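Local coordinates for Lmo0794 protein (Listeria monocytogenes, PDB 3EW7) that is of uncharacterised function but has a Rossmann-type fold, probably binds NAD(P) and may act as an oxidoreductase of the short-chain dehydrogenase type, at residues W150-G162 / F184-D196. The protein carries 3 engineered substitutions. Sequence-based numbering, arbitrary orientation.
Sequences WTYISPSAMFEPG and FISMEDYAIAVLD
Selenomethionine Met187, in the first turn of helix 187-199, lays its methyl group over the centre of the Phe159 ring in a CH-pi contact, CE standing 3.5 Å from the centroid of that ring. A Met-aromatic contact accompanies it, with SE over the same face. The chain bends at chi2 and chi3, which curls the flexible side chain, here a selenoether, onto the ring. A second CH-pi contact joins Pro155 to Tyr190: CB of the rigid pyrrolidine lies over one face of the phenol, offset toward the rim, 3.8 Å from the ring centroid. The two rings, Phe159 and Tyr190, meet obliquely, with their planes at 47°.

Aliphatic packing extends these contacts in both directions. Ile153 extends its CG1 branch anti to the backbone N (chi1 -173°), bringing CD1 to 3.6 Å from Val194 CG2; such branched side chains suit the buried space between strand and helix. Beyond the strand, Ile185 CG2 reaches Phe159 CD1 at 3.7 Å, the two side chains lying side by side, while small Ala157 lets the loop pass close to Phe184.

Polar contacts are few. Ile153 O lies at the edge of the Tyr190 ring, near the ring plane, 2.7 Å from Tyr190 OH, but the angle is poor for a hydrogen bond. Between the loops, Ile185 N donates a weak hydrogen bond to Met158 O. Ser186 and Asp189 form a capping box at the helix start, Asp189 OD2 weakly accepting from Ser186 N.

In the Rossmann-type sheet, strand 150-154 runs between strands 97-101 and 207-209. The 187-196 portion of helix 187-199 packs nearly antiparallel to it, 155° between directions, with Tyr190 also touching Val101; Met187 and Phe159 meet Arg11 of helix 11-22, whereas Tyr152 packs against helix 131-142.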
loop_
_atom_site.group_PDB
_atom_site.type_symbol
_atom_site.label_atom_id
_atom_site.label_comp_id
_atom_site.label_asym_id
_atom_site.label_seq_id
_atom_site.Cartn_x
_atom_site.Cartn_y
_atom_site.Cartn_z
ATOM N N TRP A 150 10.200 0.643 5.968
ATOM C CA TRP A 150 8.746 0.767 5.921
ATOM C C TRP A 150 8.235 2.161 6.276
ATOM O O TRP A 150 8.953 2.978 6.858
ATOM C CB TRP A 150 8.112 -0.222 6.892
ATOM C CG TRP A 150 8.466 0.086 8.308
ATOM C CD1 TRP A 150 9.608 -0.257 8.961
ATOM C CD2 TRP A 150 7.695 0.862 9.232
ATOM N NE1 TRP A 150 9.601 0.256 10.236
ATOM C CE2 TRP A 150 8.437 0.953 10.427
ATOM C CE3 TRP A 150 6.446 1.496 9.163
ATOM C CZ2 TRP A 150 7.974 1.649 11.547
ATOM C CZ3 TRP A 150 5.986 2.189 10.278
ATOM C CH2 TRP A 150 6.753 2.258 11.454
ATOM N N THR A 151 6.978 2.415 5.921
ATOM C CA THR A 151 6.307 3.672 6.239
ATOM C C THR A 151 4.809 3.428 6.281
ATOM O O THR A 151 4.248 2.791 5.392
ATOM C CB THR A 151 6.562 4.786 5.203
ATOM O OG1 THR A 151 7.945 5.150 5.201
ATOM C CG2 THR A 151 5.741 6.011 5.556
ATOM N N TYR A 152 4.164 3.924 7.328
ATOM C CA TYR A 152 2.727 3.766 7.451
ATOM C C TYR A 152 2.118 5.151 7.260
ATOM O O TYR A 152 2.464 6.093 7.975
ATOM C CB TYR A 152 2.356 3.224 8.826
ATOM C CG TYR A 152 0.976 2.599 8.876
ATOM C CD1 TYR A 152 0.814 1.217 8.785
ATOM C CD2 TYR A 152 -0.173 3.396 8.973
ATOM C CE1 TYR A 152 -0.448 0.647 8.785
ATOM C CE2 TYR A 152 -1.442 2.833 8.971
ATOM C CZ TYR A 152 -1.574 1.457 8.877
ATOM O OH TYR A 152 -2.822 0.886 8.867
ATOM N N ILE A 153 1.215 5.268 6.290
ATOM C CA ILE A 153 0.574 6.549 6.006
ATOM C C ILE A 153 -0.930 6.584 6.306
ATOM O O ILE A 153 -1.680 5.677 5.928
ATOM C CB ILE A 153 0.811 6.967 4.527
ATOM C CG1 ILE A 153 0.277 8.379 4.294
ATOM C CG2 ILE A 153 0.147 5.979 3.581
ATOM C CD1 ILE A 153 0.569 8.906 2.910
ATOM N N SER A 154 -1.344 7.640 7.004
ATOM C CA SER A 154 -2.739 7.860 7.367
ATOM C C SER A 154 -3.217 9.160 6.734
ATOM O O SER A 154 -2.451 10.111 6.587
ATOM C CB SER A 154 -2.898 7.950 8.886
ATOM O OG SER A 154 -2.702 6.687 9.496
ATOM N N PRO A 155 -4.497 9.209 6.345
ATOM C CA PRO A 155 -5.084 10.395 5.724
ATOM C C PRO A 155 -5.410 11.457 6.757
ATOM O O PRO A 155 -5.589 11.162 7.941
ATOM C CB PRO A 155 -6.332 9.841 5.069
ATOM C CG PRO A 155 -6.771 8.834 6.066
ATOM C CD PRO A 155 -5.483 8.116 6.402
ATOM N N SER A 156 -5.506 12.696 6.300
ATOM C CA SER A 156 -5.813 13.800 7.191
ATOM C C SER A 156 -7.244 13.808 7.766
ATOM O O SER A 156 -7.411 13.862 8.990
ATOM C CB SER A 156 -5.517 15.139 6.492
ATOM O OG SER A 156 -6.013 15.165 5.162
ATOM N N ALA A 157 -8.266 13.712 6.914
ATOM C CA ALA A 157 -9.641 13.810 7.405
ATOM C C ALA A 157 -10.665 12.675 7.211
ATOM O O ALA A 157 -10.985 11.963 8.158
ATOM C CB ALA A 157 -10.247 15.114 6.899
HETATM N N MSE A 158 -11.205 12.559 5.996
HETATM C CA MSE A 158 -12.210 11.528 5.689
HETATM C C MSE A 158 -12.641 11.549 4.222
HETATM O O MSE A 158 -12.826 12.621 3.628
HETATM C CB MSE A 158 -13.461 11.722 6.554
HETATM C CG MSE A 158 -14.489 10.587 6.456
HETATM SE SE MSE A 158 -14.009 9.018 7.531
HETATM C CE MSE A 158 -15.053 9.475 9.133
ATOM N N PHE A 159 -12.818 10.364 3.644
ATOM C CA PHE A 159 -13.272 10.258 2.263
ATOM C C PHE A 159 -14.706 9.753 2.218
ATOM O O PHE A 159 -15.139 8.975 3.078
ATOM C CB PHE A 159 -12.428 9.269 1.429
ATOM C CG PHE A 159 -11.241 8.684 2.149
ATOM C CD1 PHE A 159 -10.001 9.314 2.097
ATOM C CD2 PHE A 159 -11.346 7.471 2.828
ATOM C CE1 PHE A 159 -8.885 8.743 2.702
ATOM C CE2 PHE A 159 -10.232 6.893 3.440
ATOM C CZ PHE A 159 -9.001 7.530 3.373
ATOM N N GLU A 160 -15.439 10.218 1.216
ATOM C CA GLU A 160 -16.803 9.764 0.984
ATOM C C GLU A 160 -16.874 9.561 -0.523
ATOM O O GLU A 160 -16.525 10.461 -1.295
ATOM C CB GLU A 160 -17.849 10.783 1.452
ATOM C CG GLU A 160 -18.178 10.672 2.943
ATOM C CD GLU A 160 -19.608 11.074 3.255
ATOM O OE1 GLU A 160 -20.093 12.042 2.627
ATOM O OE2 GLU A 160 -20.243 10.435 4.130
ATOM N N PRO A 161 -17.297 8.359 -0.956
ATOM C CA PRO A 161 -17.424 7.969 -2.368
ATOM C C PRO A 161 -17.944 9.076 -3.294
ATOM O O PRO A 161 -19.029 9.630 -3.076
ATOM C CB PRO A 161 -18.355 6.759 -2.304
ATOM C CG PRO A 161 -17.967 6.127 -0.989
ATOM C CD PRO A 161 -17.873 7.325 -0.073
ATOM N N GLY A 162 -17.159 9.395 -4.323
ATOM C CA GLY A 162 -17.545 10.431 -5.266
ATOM C C GLY A 162 -17.983 9.877 -6.608
ATOM O O GLY A 162 -17.190 9.269 -7.333
ATOM N N PHE A 184 -12.384 18.896 3.906
ATOM C CA PHE A 184 -12.074 17.496 4.190
ATOM C C PHE A 184 -11.226 16.873 3.077
ATOM O O PHE A 184 -10.493 17.597 2.400
ATOM C CB PHE A 184 -13.375 16.740 4.426
ATOM C CG PHE A 184 -14.359 17.537 5.219
ATOM C CD1 PHE A 184 -14.125 17.817 6.566
ATOM C CD2 PHE A 184 -15.456 18.115 4.588
ATOM C CE1 PHE A 184 -14.969 18.675 7.272
ATOM C CE2 PHE A 184 -16.306 18.975 5.281
ATOM C CZ PHE A 184 -16.062 19.257 6.628
ATOM N N ILE A 185 -11.342 15.565 2.841
ATOM C CA ILE A 185 -10.436 14.949 1.866
ATOM C C ILE A 185 -10.845 13.994 0.723
ATOM O O ILE A 185 -11.593 13.031 0.909
ATOM C CB ILE A 185 -9.273 14.310 2.678
ATOM C CG1 ILE A 185 -8.038 15.212 2.581
ATOM C CG2 ILE A 185 -9.038 12.861 2.265
ATOM C CD1 ILE A 185 -7.339 15.190 1.239
ATOM N N SER A 186 -10.298 14.281 -0.461
ATOM C CA SER A 186 -10.529 13.494 -1.669
ATOM C C SER A 186 -9.508 12.360 -1.730
ATOM O O SER A 186 -8.379 12.516 -1.279
ATOM C CB SER A 186 -10.373 14.387 -2.905
ATOM O OG SER A 186 -10.418 13.628 -4.100
HETATM N N MSE A 187 -9.902 11.221 -2.289
HETATM C CA MSE A 187 -8.997 10.084 -2.388
HETATM C C MSE A 187 -7.803 10.425 -3.274
HETATM O O MSE A 187 -6.677 10.013 -3.006
HETATM C CB MSE A 187 -9.737 8.866 -2.952
HETATM C CG MSE A 187 -8.965 7.550 -2.855
HETATM SE SE MSE A 187 -8.435 7.028 -1.040
HETATM C CE MSE A 187 -10.153 6.507 -0.309
ATOM N N GLU A 188 -8.055 11.185 -4.332
ATOM C CA GLU A 188 -6.988 11.564 -5.242
ATOM C C GLU A 188 -5.981 12.483 -4.556
ATOM O O GLU A 188 -4.814 12.519 -4.940
ATOM C CB GLU A 188 -7.555 12.217 -6.516
ATOM C CG GLU A 188 -8.994 12.725 -6.414
ATOM C CD GLU A 188 -10.043 11.607 -6.429
ATOM O OE1 GLU A 188 -10.915 11.578 -5.525
ATOM O OE2 GLU A 188 -10.001 10.766 -7.355
ATOM N N ASP A 189 -6.418 13.221 -3.538
ATOM C CA ASP A 189 -5.494 14.096 -2.819
ATOM C C ASP A 189 -4.562 13.213 -2.001
ATOM O O ASP A 189 -3.365 13.485 -1.893
ATOM C CB ASP A 189 -6.232 15.049 -1.871
ATOM C CG ASP A 189 -7.053 16.097 -2.603
ATOM O OD1 ASP A 189 -6.567 16.655 -3.618
ATOM O OD2 ASP A 189 -8.183 16.377 -2.145
ATOM N N TYR A 190 -5.133 12.152 -1.435
ATOM C CA TYR A 190 -4.404 11.200 -0.617
ATOM C C TYR A 190 -3.355 10.513 -1.480
ATOM O O TYR A 190 -2.235 10.261 -1.028
ATOM C CB TYR A 190 -5.385 10.180 -0.018
ATOM C CG TYR A 190 -4.819 9.302 1.085
ATOM C CD1 TYR A 190 -4.085 9.853 2.138
ATOM C CD2 TYR A 190 -5.022 7.921 1.077
ATOM C CE1 TYR A 190 -3.560 9.047 3.154
ATOM C CE2 TYR A 190 -4.506 7.111 2.086
ATOM C CZ TYR A 190 -3.774 7.680 3.120
ATOM O OH TYR A 190 -3.248 6.879 4.103
ATOM N N ALA A 191 -3.713 10.222 -2.728
ATOM C CA ALA A 191 -2.779 9.583 -3.652
ATOM C C ALA A 191 -1.602 10.515 -3.943
ATOM O O ALA A 191 -0.464 10.069 -4.093
ATOM C CB ALA A 191 -3.485 9.225 -4.943
ATOM N N ILE A 192 -1.885 11.812 -4.027
ATOM C CA ILE A 192 -0.852 12.810 -4.287
ATOM C C ILE A 192 0.129 12.870 -3.120
ATOM O O ILE A 192 1.332 12.986 -3.318
ATOM C CB ILE A 192 -1.486 14.191 -4.512
ATOM C CG1 ILE A 192 -2.127 14.219 -5.904
ATOM C CG2 ILE A 192 -0.441 15.293 -4.328
ATOM C CD1 ILE A 192 -3.209 15.271 -6.071
ATOM N N ALA A 193 -0.401 12.791 -1.904
ATOM C CA ALA A 193 0.426 12.799 -0.714
ATOM C C ALA A 193 1.258 11.522 -0.750
ATOM O O ALA A 193 2.480 11.577 -0.651
ATOM C CB ALA A 193 -0.448 12.822 0.541
ATOM N N VAL A 194 0.589 10.377 -0.906
ATOM C CA VAL A 194 1.278 9.087 -0.945
ATOM C C VAL A 194 2.461 9.133 -1.911
ATOM O O VAL A 194 3.592 8.819 -1.540
ATOM C CB VAL A 194 0.308 7.925 -1.347
ATOM C CG1 VAL A 194 1.096 6.681 -1.729
ATOM C CG2 VAL A 194 -0.609 7.582 -0.177
ATOM N N LEU A 195 2.232 9.553 -3.146
ATOM C CA LEU A 195 3.306 9.634 -4.108
ATOM C C LEU A 195 4.354 10.709 -3.802
ATOM O O LEU A 195 5.480 10.624 -4.295
ATOM C CB LEU A 195 2.743 9.814 -5.506
ATOM C CG LEU A 195 2.766 8.428 -6.134
ATOM C CD1 LEU A 195 1.390 7.802 -6.081
ATOM C CD2 LEU A 195 3.270 8.542 -7.551
ATOM N N ASP A 196 3.998 11.713 -3.004
ATOM C CA ASP A 196 4.957 12.743 -2.628
ATOM C C ASP A 196 5.996 12.091 -1.712
ATOM O O ASP A 196 7.205 12.238 -1.919
ATOM C CB ASP A 196 4.277 13.896 -1.873
ATOM C CG ASP A 196 3.650 14.913 -2.805
ATOM O OD1 ASP A 196 4.106 14.997 -3.969
ATOM O OD2 ASP A 196 2.712 15.630 -2.376
#